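Local coordinates for gamma-glutamyltranspeptidase (Ggt) (Helicobacter pylori 26695, PDB 5BPK), which probably cleaves gamma-glutamyl compounds such as glutathione and transfers the gamma-glutamyl group to water or acceptor amino acids, as an Ntn-hydrolase, at residues 113-125 and 176-188. Sequence-based numbering, arbitrary orientation.
Sequences MNISEAVSAPRFH and SVFYGSTDPRKEF. With EDO (1,2-ethanediol), chain S; EDO (1,2-ethanediol), chain R; EDO (1,2-ethanediol), chain F; EDO (1,2-ethanediol), chain H.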
ATOM      1  N   MET B 113     -15.279  17.828  -4.322  1.00 12.15           N
ATOM      2  CA  MET B 113     -15.258  16.939  -5.473  1.00 11.64           C
ATOM      3  C   MET B 113     -16.007  15.661  -5.157  1.00 11.56           C
ATOM      4  O   MET B 113     -15.959  15.190  -4.017  1.00 13.06           O
ATOM      5  CB  MET B 113     -13.819  16.587  -5.851  1.00 10.94           C
ATOM      6  CG  MET B 113     -13.054  17.746  -6.425  1.00 12.97           C
ATOM      7  SD  MET B 113     -11.518  17.215  -7.152  1.00 12.37           S
ATOM      8  CE  MET B 113     -10.619  18.756  -7.183  1.00 15.87           C
ATOM      9  N   ASN B 114     -16.691  15.100  -6.165  1.00 11.58           N
ATOM     10  CA  ASN B 114     -17.177  13.735  -6.062  1.00 12.74           C
ATOM     11  C   ASN B 114     -15.982  12.774  -6.091  1.00 12.05           C
ATOM     12  O   ASN B 114     -14.838  13.182  -6.327  1.00 11.91           O
ATOM     13  CB  ASN B 114     -18.288  13.407  -7.083  1.00 13.65           C
ATOM     14  CG  ASN B 114     -17.790  13.201  -8.503  1.00 12.38           C
ATOM     15  OD1 ASN B 114     -16.727  12.618  -8.745  1.00 13.52           O
ATOM     16  ND2 ASN B 114     -18.606  13.631  -9.468  1.00 14.05           N
ATOM     17  N   ILE B 115     -16.212  11.516  -5.759  1.00 12.19           N
ATOM     18  CA  ILE B 115     -15.081  10.615  -5.563  1.00 12.52           C
ATOM     19  C   ILE B 115     -14.313  10.341  -6.855  1.00 11.85           C
ATOM     20  O   ILE B 115     -13.094  10.141  -6.813  1.00 11.74           O
ATOM     21  CB  ILE B 115     -15.490   9.305  -4.831  1.00 12.04           C
ATOM     22  CG1 ILE B 115     -14.262   8.572  -4.286  1.00 13.05           C
ATOM     23  CG2 ILE B 115     -16.353   8.389  -5.717  1.00 13.46           C
ATOM     24  CD1 ILE B 115     -13.431   9.410  -3.336  1.00 11.47           C
ATOM     25  N   SER B 116     -15.004  10.352  -8.000  1.00 10.57           N
ATOM     26  CA  SER B 116     -14.328  10.218  -9.292  1.00 10.51           C
ATOM     27  C   SER B 116     -13.419  11.412  -9.603  1.00 10.83           C
ATOM     28  O   SER B 116     -12.269  11.245 -10.028  1.00 12.32           O
ATOM     29  CB  SER B 116     -15.337  10.010 -10.421  1.00 14.06           C
ATOM     30  OG  SER B 116     -14.668   9.885 -11.650  1.00 17.70           O
ATOM     31  N   GLU B 117     -13.952  12.611  -9.393  1.00 10.12           N
ATOM     32  CA  GLU B 117     -13.186  13.843  -9.557  1.00 10.05           C
ATOM     33  C   GLU B 117     -11.981  13.876  -8.603  1.00 10.66           C
ATOM     34  O   GLU B 117     -10.848  14.214  -9.006  1.00 11.63           O
ATOM     35  CB  GLU B 117     -14.077  15.052  -9.314  1.00 11.78           C
ATOM     36  CG  GLU B 117     -15.159  15.247 -10.377  1.00 12.23           C
ATOM     37  CD  GLU B 117     -16.222  16.268  -9.970  1.00 14.26           C
ATOM     38  OE1 GLU B 117     -16.546  16.391  -8.765  1.00 14.32           O
ATOM     39  OE2 GLU B 117     -16.737  16.951 -10.868  1.00 17.44           O
ATOM     40  N   ALA B 118     -12.223  13.517  -7.345  1.00 11.70           N
ATOM     41  CA  ALA B 118     -11.168  13.528  -6.333  1.00 11.49           C
ATOM     42  C   ALA B 118     -10.011  12.602  -6.706  1.00 10.25           C
ATOM     43  O   ALA B 118      -8.846  12.918  -6.431  1.00 12.63           O
ATOM     44  CB  ALA B 118     -11.728  13.157  -4.961  1.00 11.60           C
ATOM     45  N   VAL B 119     -10.334  11.448  -7.297  1.00  9.28           N
ATOM     46  CA  VAL B 119      -9.313  10.487  -7.737  1.00 10.24           C
ATOM     47  C   VAL B 119      -8.595  10.899  -9.047  1.00 10.54           C
ATOM     48  O   VAL B 119      -7.367  10.792  -9.148  1.00 11.38           O
ATOM     49  CB  VAL B 119      -9.907   9.067  -7.868  1.00  9.70           C
ATOM     50  CG1 VAL B 119      -8.925   8.099  -8.547  1.00 10.62           C
ATOM     51  CG2 VAL B 119     -10.333   8.534  -6.487  1.00 12.20           C
ATOM     52  N   SER B 120      -9.352  11.354 -10.042  0.50 11.13           N
ATOM     53  CA  SER B 120      -8.757  11.727 -11.329  0.50 12.47           C
ATOM     54  C   SER B 120      -7.899  12.990 -11.257  0.50 11.83           C
ATOM     55  O   SER B 120      -6.960  13.143 -12.038  0.50 12.02           O
ATOM     56  CB  SER B 120      -9.844  11.919 -12.382  0.50 13.06           C
ATOM     57  OG  SER B 120     -10.450  10.682 -12.703  0.50 17.92           O
ATOM     58  N   ALA B 121      -8.221  13.885 -10.326  1.00 10.75           N
ATOM     59  CA  ALA B 121      -7.539  15.185 -10.219  1.00 12.14           C
ATOM     60  C   ALA B 121      -6.018  15.018 -10.189  1.00 12.12           C
ATOM     61  O   ALA B 121      -5.503  14.134  -9.483  1.00 12.05           O
ATOM     62  CB  ALA B 121      -7.999  15.937  -8.983  1.00 12.55           C
ATOM     63  N   PRO B 122      -5.298  15.850 -10.963  1.00 10.64           N
ATOM     64  CA  PRO B 122      -3.842  15.773 -10.941  1.00 10.89           C
ATOM     65  C   PRO B 122      -3.255  15.926  -9.538  1.00 10.57           C
ATOM     66  O   PRO B 122      -3.813  16.645  -8.712  1.00 11.53           O
ATOM     67  CB  PRO B 122      -3.425  16.946 -11.827  1.00 13.07           C
ATOM     68  CG  PRO B 122      -4.515  16.988 -12.863  1.00 11.97           C
ATOM     69  CD  PRO B 122      -5.774  16.729 -12.054  1.00 13.11           C
ATOM     70  N   ARG B 123      -2.135  15.243  -9.306  1.00 10.85           N
ATOM     71  CA  ARG B 123      -1.497  15.142  -7.997  1.00 10.94           C
ATOM     72  C   ARG B 123      -0.109  15.764  -8.025  1.00 10.30           C
ATOM     73  O   ARG B 123       0.561  15.727  -9.057  1.00 10.44           O
ATOM     74  CB  ARG B 123      -1.368  13.670  -7.600  1.00 10.12           C
ATOM     75  CG  ARG B 123      -2.695  13.046  -7.240  1.00 12.10           C
ATOM     76  CD  ARG B 123      -2.629  11.492  -7.210  1.00 12.74           C
ATOM     77  NE  ARG B 123      -3.999  10.979  -7.190  1.00 14.84           N
ATOM     78  CZ  ARG B 123      -4.379   9.748  -7.481  1.00 12.00           C
ATOM     79  NH1 ARG B 123      -3.507   8.822  -7.851  1.00 12.42           N
ATOM     80  NH2 ARG B 123      -5.670   9.454  -7.427  1.00 14.93           N
ATOM     81  N   PHE B 124       0.306  16.338  -6.892  1.00 11.34           N
ATOM     82  CA  PHE B 124       1.684  16.814  -6.702  1.00 11.29           C
ATOM     83  C   PHE B 124       2.293  16.058  -5.530  1.00 11.88           C
ATOM     84  O   PHE B 124       1.600  15.342  -4.817  1.00 12.43           O
ATOM     85  CB  PHE B 124       1.760  18.336  -6.473  1.00 10.60           C
ATOM     86  CG  PHE B 124       1.042  18.805  -5.243  1.00 10.00           C
ATOM     87  CD1 PHE B 124       1.693  18.882  -4.014  1.00 10.97           C
ATOM     88  CD2 PHE B 124      -0.297  19.139  -5.308  1.00 11.13           C
ATOM     89  CE1 PHE B 124       1.011  19.300  -2.879  1.00 12.86           C
ATOM     90  CE2 PHE B 124      -0.987  19.537  -4.183  1.00 10.46           C
ATOM     91  CZ  PHE B 124      -0.338  19.617  -2.959  1.00 11.31           C
ATOM     92  N   HIS B 125       3.596  16.207  -5.343  1.00 10.46           N
ATOM     93  CA  HIS B 125       4.300  15.445  -4.321  1.00 10.19           C
ATOM     94  C   HIS B 125       5.587  16.144  -3.910  1.00 10.92           C
ATOM     95  O   HIS B 125       6.347  16.609  -4.753  1.00 12.52           O
ATOM     96  CB  HIS B 125       4.575  14.039  -4.874  1.00 10.86           C
ATOM     97  CG  HIS B 125       5.419  13.170  -3.998  1.00  8.66           C
ATOM     98  ND1 HIS B 125       4.949  12.591  -2.840  1.00 13.62           N
ATOM     99  CD2 HIS B 125       6.704  12.756  -4.135  1.00 10.73           C
ATOM    100  CE1 HIS B 125       5.911  11.867  -2.294  1.00 13.18           C
ATOM    101  NE2 HIS B 125       6.983  11.941  -3.064  1.00 11.14           N
ATOM    102  N   SER B 176     -28.275   3.590   2.380  1.00 27.54           N
ATOM    103  CA  SER B 176     -27.216   4.488   1.910  1.00 24.09           C
ATOM    104  C   SER B 176     -26.985   4.344   0.416  1.00 21.09           C
ATOM    105  O   SER B 176     -27.446   3.381  -0.204  1.00 21.79           O
ATOM    106  CB  SER B 176     -25.909   4.163   2.633  1.00 23.96           C
ATOM    107  OG  SER B 176     -26.014   4.397   4.020  1.00 26.81           O
ATOM    108  N   VAL B 177     -26.267   5.313  -0.154  1.00 16.93           N
ATOM    109  CA  VAL B 177     -25.765   5.211  -1.512  1.00 16.72           C
ATOM    110  C   VAL B 177     -24.243   5.111  -1.466  1.00 14.07           C
ATOM    111  O   VAL B 177     -23.585   5.829  -0.713  1.00 16.99           O
ATOM    112  CB  VAL B 177     -26.202   6.392  -2.412  1.00 18.60           C
ATOM    113  CG1 VAL B 177     -25.743   7.724  -1.846  1.00 21.19           C
ATOM    114  CG2 VAL B 177     -25.683   6.188  -3.833  1.00 17.06           C
ATOM    115  N   PHE B 178     -23.708   4.200  -2.267  1.00 13.65           N
ATOM    116  CA  PHE B 178     -22.278   3.966  -2.375  1.00 12.22           C
ATOM    117  C   PHE B 178     -21.783   4.446  -3.732  1.00 12.55           C
ATOM    118  O   PHE B 178     -22.290   4.011  -4.765  1.00 14.72           O
ATOM    119  CB  PHE B 178     -21.986   2.476  -2.239  1.00 14.24           C
ATOM    120  CG  PHE B 178     -22.465   1.887  -0.951  1.00 12.79           C
ATOM    121  CD1 PHE B 178     -23.800   1.530  -0.794  1.00 15.81           C
ATOM    122  CD2 PHE B 178     -21.593   1.672   0.106  1.00 12.70           C
ATOM    123  CE1 PHE B 178     -24.263   0.987   0.395  1.00 17.32           C
ATOM    124  CE2 PHE B 178     -22.053   1.124   1.299  1.00 14.21           C
ATOM    125  CZ  PHE B 178     -23.392   0.783   1.444  1.00 15.51           C
ATOM    126  N   TYR B 179     -20.796   5.340  -3.708  1.00 12.64           N
ATOM    127  CA  TYR B 179     -20.150   5.851  -4.911  1.00 13.05           C
ATOM    128  C   TYR B 179     -18.704   5.389  -4.921  1.00 12.75           C
ATOM    129  O   TYR B 179     -18.018   5.461  -3.905  1.00 15.10           O
ATOM    130  CB  TYR B 179     -20.199   7.379  -4.960  1.00 13.40           C
ATOM    131  CG  TYR B 179     -21.583   7.932  -5.157  1.00 17.01           C
ATOM    132  CD1 TYR B 179     -22.262   7.726  -6.353  1.00 18.87           C
ATOM    133  CD2 TYR B 179     -22.210   8.665  -4.164  1.00 23.94           C
ATOM    134  CE1 TYR B 179     -23.534   8.229  -6.550  1.00 21.35           C
ATOM    135  CE2 TYR B 179     -23.490   9.176  -4.354  1.00 23.09           C
ATOM    136  CZ  TYR B 179     -24.140   8.955  -5.548  1.00 22.43           C
ATOM    137  OH  TYR B 179     -25.414   9.462  -5.729  1.00 28.00           O
ATOM    138  N   GLY B 180     -18.247   4.902  -6.068  1.00 12.87           N
ATOM    139  CA  GLY B 180     -16.898   4.390  -6.189  1.00 13.01           C
ATOM    140  C   GLY B 180     -16.116   4.971  -7.340  1.00 11.32           C
ATOM    141  O   GLY B 180     -16.674   5.438  -8.326  1.00 12.70           O
ATOM    142  N   SER B 181     -14.798   4.930  -7.204  1.00 11.47           N
ATOM    143  CA  SER B 181     -13.924   5.278  -8.295  1.00 11.20           C
ATOM    144  C   SER B 181     -12.682   4.405  -8.296  1.00 10.50           C
ATOM    145  O   SER B 181     -12.041   4.194  -7.253  1.00 11.32           O
ATOM    146  CB  SER B 181     -13.532   6.757  -8.249  1.00 12.15           C
ATOM    147  OG  SER B 181     -12.835   7.128  -9.439  1.00 13.30           O
ATOM    148  N   THR B 182     -12.371   3.901  -9.483  1.00 11.83           N
ATOM    149  CA  THR B 182     -11.053   3.398  -9.802  1.00 10.43           C
ATOM    150  C   THR B 182     -10.198   4.597 -10.240  1.00 10.65           C
ATOM    151  O   THR B 182     -10.656   5.745 -10.246  1.00 11.83           O
ATOM    152  CB  THR B 182     -11.114   2.327 -10.893  1.00 11.64           C
ATOM    153  OG1 THR B 182     -11.749   2.866 -12.049  1.00 13.47           O
ATOM    154  CG2 THR B 182     -11.901   1.109 -10.410  1.00 13.34           C
ATOM    155  N   ASP B 183      -8.948   4.339 -10.586  1.00 10.78           N
ATOM    156  CA  ASP B 183      -8.029   5.408 -10.931  1.00 10.74           C
ATOM    157  C   ASP B 183      -7.681   5.330 -12.418  1.00 11.60           C
ATOM    158  O   ASP B 183      -7.243   4.278 -12.885  1.00 15.93           O
ATOM    159  CB  ASP B 183      -6.758   5.271 -10.081  1.00 10.88           C
ATOM    160  CG  ASP B 183      -5.929   6.551 -10.022  1.00  8.75           C
ATOM    161  OD1 ASP B 183      -5.792   7.259 -11.058  1.00 10.98           O
ATOM    162  OD2 ASP B 183      -5.406   6.852  -8.920  1.00 11.59           O
ATOM    163  N   PRO B 184      -7.859   6.442 -13.163  1.00 13.80           N
ATOM    164  CA  PRO B 184      -7.466   6.407 -14.576  1.00 15.49           C
ATOM    165  C   PRO B 184      -5.987   6.039 -14.795  1.00 15.84           C
ATOM    166  O   PRO B 184      -5.624   5.564 -15.869  1.00 19.01           O
ATOM    167  CB  PRO B 184      -7.751   7.839 -15.064  1.00 17.29           C
ATOM    168  CG  PRO B 184      -7.980   8.655 -13.866  1.00 18.91           C
ATOM    169  CD  PRO B 184      -8.500   7.723 -12.812  1.00 14.54           C
ATOM    170  N   ARG B 185      -5.159   6.210 -13.764  1.00 13.56           N
ATOM    171  CA  ARG B 185      -3.715   5.943 -13.863  1.00 14.21           C
ATOM    172  C   ARG B 185      -3.351   4.459 -13.890  1.00 18.06           C
ATOM    173  O   ARG B 185      -2.223   4.119 -14.204  1.00 20.46           O
ATOM    174  CB  ARG B 185      -2.979   6.589 -12.692  1.00 13.90           C
ATOM    175  CG  ARG B 185      -3.126   8.091 -12.603  1.00 10.89           C
ATOM    176  CD  ARG B 185      -2.696   8.591 -11.245  1.00 12.26           C
ATOM    177  NE  ARG B 185      -2.802  10.039 -11.110  1.00 10.61           N
ATOM    178  CZ  ARG B 185      -3.932  10.691 -10.859  1.00 12.29           C
ATOM    179  NH1 ARG B 185      -5.080  10.034 -10.741  1.00 11.54           N
ATOM    180  NH2 ARG B 185      -3.912  12.009 -10.722  1.00 11.62           N
ATOM    181  N   LYS B 186      -4.309   3.595 -13.564  1.00 20.96           N
ATOM    182  CA  LYS B 186      -4.065   2.161 -13.410  1.00 25.32           C
ATOM    183  C   LYS B 186      -3.230   1.573 -14.557  1.00 29.01           C
ATOM    184  O   LYS B 186      -2.247   0.876 -14.303  1.00 30.97           O
ATOM    185  CB  LYS B 186      -5.397   1.411 -13.272  1.00 25.64           C
ATOM    186  CG  LYS B 186      -5.271  -0.074 -12.882  1.00 29.01           C
ATOM    187  CD  LYS B 186      -5.268  -1.029 -14.078  1.00 36.84           C
ATOM    188  CE  LYS B 186      -6.657  -1.242 -14.664  1.00 39.52           C
ATOM    189  NZ  LYS B 186      -6.610  -2.032 -15.934  1.00 44.81           N
ATOM    190  N   GLU B 187      -3.610   1.872 -15.804  1.00 30.73           N
ATOM    191  CA  GLU B 187      -2.981   1.256 -16.994  1.00 35.47           C
ATOM    192  C   GLU B 187      -1.776   2.014 -17.573  1.00 37.95           C
ATOM    193  O   GLU B 187      -1.281   1.665 -18.650  1.00 38.99           O
ATOM    194  CB  GLU B 187      -4.027   1.065 -18.104  1.00 36.61           C
ATOM    195  CG  GLU B 187      -5.088   0.021 -17.785  1.00 36.61           C
ATOM    196  N   PHE B 188      -1.290   3.028 -16.865  1.00 39.96           N
ATOM    197  CA  PHE B 188      -0.210   3.868 -17.379  1.00 42.53           C
ATOM    198  C   PHE B 188       1.143   3.210 -17.141  1.00 44.55           C
ATOM    199  O   PHE B 188       1.773   2.720 -18.079  1.00 47.28           O
ATOM    200  CB  PHE B 188      -0.248   5.255 -16.730  1.00 42.06           C
ATOM    201  CG  PHE B 188      -1.336   6.157 -17.268  1.00 45.92           C
ATOM    202  CD1 PHE B 188      -2.576   5.647 -17.662  1.00 46.53           C
ATOM    203  CD2 PHE B 188      -1.126   7.528 -17.354  1.00 49.19           C
ATOM    204  CE1 PHE B 188      -3.568   6.479 -18.142  1.00 47.52           C
ATOM    205  CE2 PHE B 188      -2.119   8.369 -17.830  1.00 49.90           C
ATOM    206  CZ  PHE B 188      -3.342   7.837 -18.226  1.00 50.04           C
TER
HETATM  207  C1  EDO S 705     -14.597   6.699 -12.759  1.00 17.18           C
HETATM  208  O1  EDO S 705     -13.327   7.066 -12.177  1.00 20.21           O
HETATM  209  C2  EDO S 705     -15.322   5.731 -11.833  1.00 16.00           C
HETATM  210  O2  EDO S 705     -14.536   4.562 -11.592  1.00 16.38           O
HETATM  211  C1  EDO R 704      -1.099  19.003  -9.523  1.00 15.64           C
HETATM  212  O1  EDO R 704      -0.933  20.187  -8.729  1.00 19.65           O
HETATM  213  C2  EDO R 704       0.182  18.720 -10.316  1.00 14.35           C
HETATM  214  O2  EDO R 704       0.112  17.508 -11.099  1.00 12.99           O
HETATM  215  C1  EDO F 402      -0.482  -1.656 -12.632  1.00 37.87           C
HETATM  216  O1  EDO F 402      -1.851  -1.930 -12.305  1.00 38.12           O
HETATM  217  C2  EDO F 402       0.137  -2.873 -13.311  1.00 37.76           C
HETATM  218  O2  EDO F 402       1.139  -3.501 -12.494  1.00 35.13           O
HETATM  219  C1  EDO H 404     -11.405  11.399 -17.276  1.00 20.37           C
HETATM  220  O1  EDO H 404     -11.021  10.376 -18.218  1.00 17.18           O
HETATM  221  C2  EDO H 404     -11.202  10.910 -15.834  1.00 21.49           C
HETATM  222  O2  EDO H 404     -12.421  10.395 -15.247  1.00 16.46           O
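Arg123 and Arg185 both turn CG opposite their carbonyl carbons and run extended to NE; there Arg123 continues nearly straight (chi4 163°) while Arg185 turns roughly square to its chain (chi4 80°), and one guanidinium lies flat on the other, centres 3.5 Å apart. This stacked arginine pair, bridged by Asp183, joins the end of helix 115-120 to the turn after strand 176-181 in the Ntn-hydrolase fold of the catalytic domain. Asp183 divides its carboxylate between the two charges, probably easing their closeness: NH1 and NH2 of Arg123 grip OD2 end-on, the two planes perpendicular, while OD1 takes Arg185 NH1 at 2.9 Å and closes an Asx turn with Arg185 N. Arg185 also ties down the helix end, NH1 donating to Val119 O (2.9 Å) and NH2 to Ala121 O (2.9 Å), the latter from above the carbonyl plane. Glu136 adds a salt bridge to Arg185 NH2, and Met161 O a second acceptor for Arg123 NH1. Nearer the helix start, Ile115 CG2 packs on Tyr179 CB, and Ser116 OG hydrogen-bonds to Tyr29 O of the neighbouring Ggt chain. On the last turn, Val119, with CG1 anti to its own N (chi1 171°), places that methyl 3.4 Å from Thr182 O and 3.7 Å from Asp183 CG.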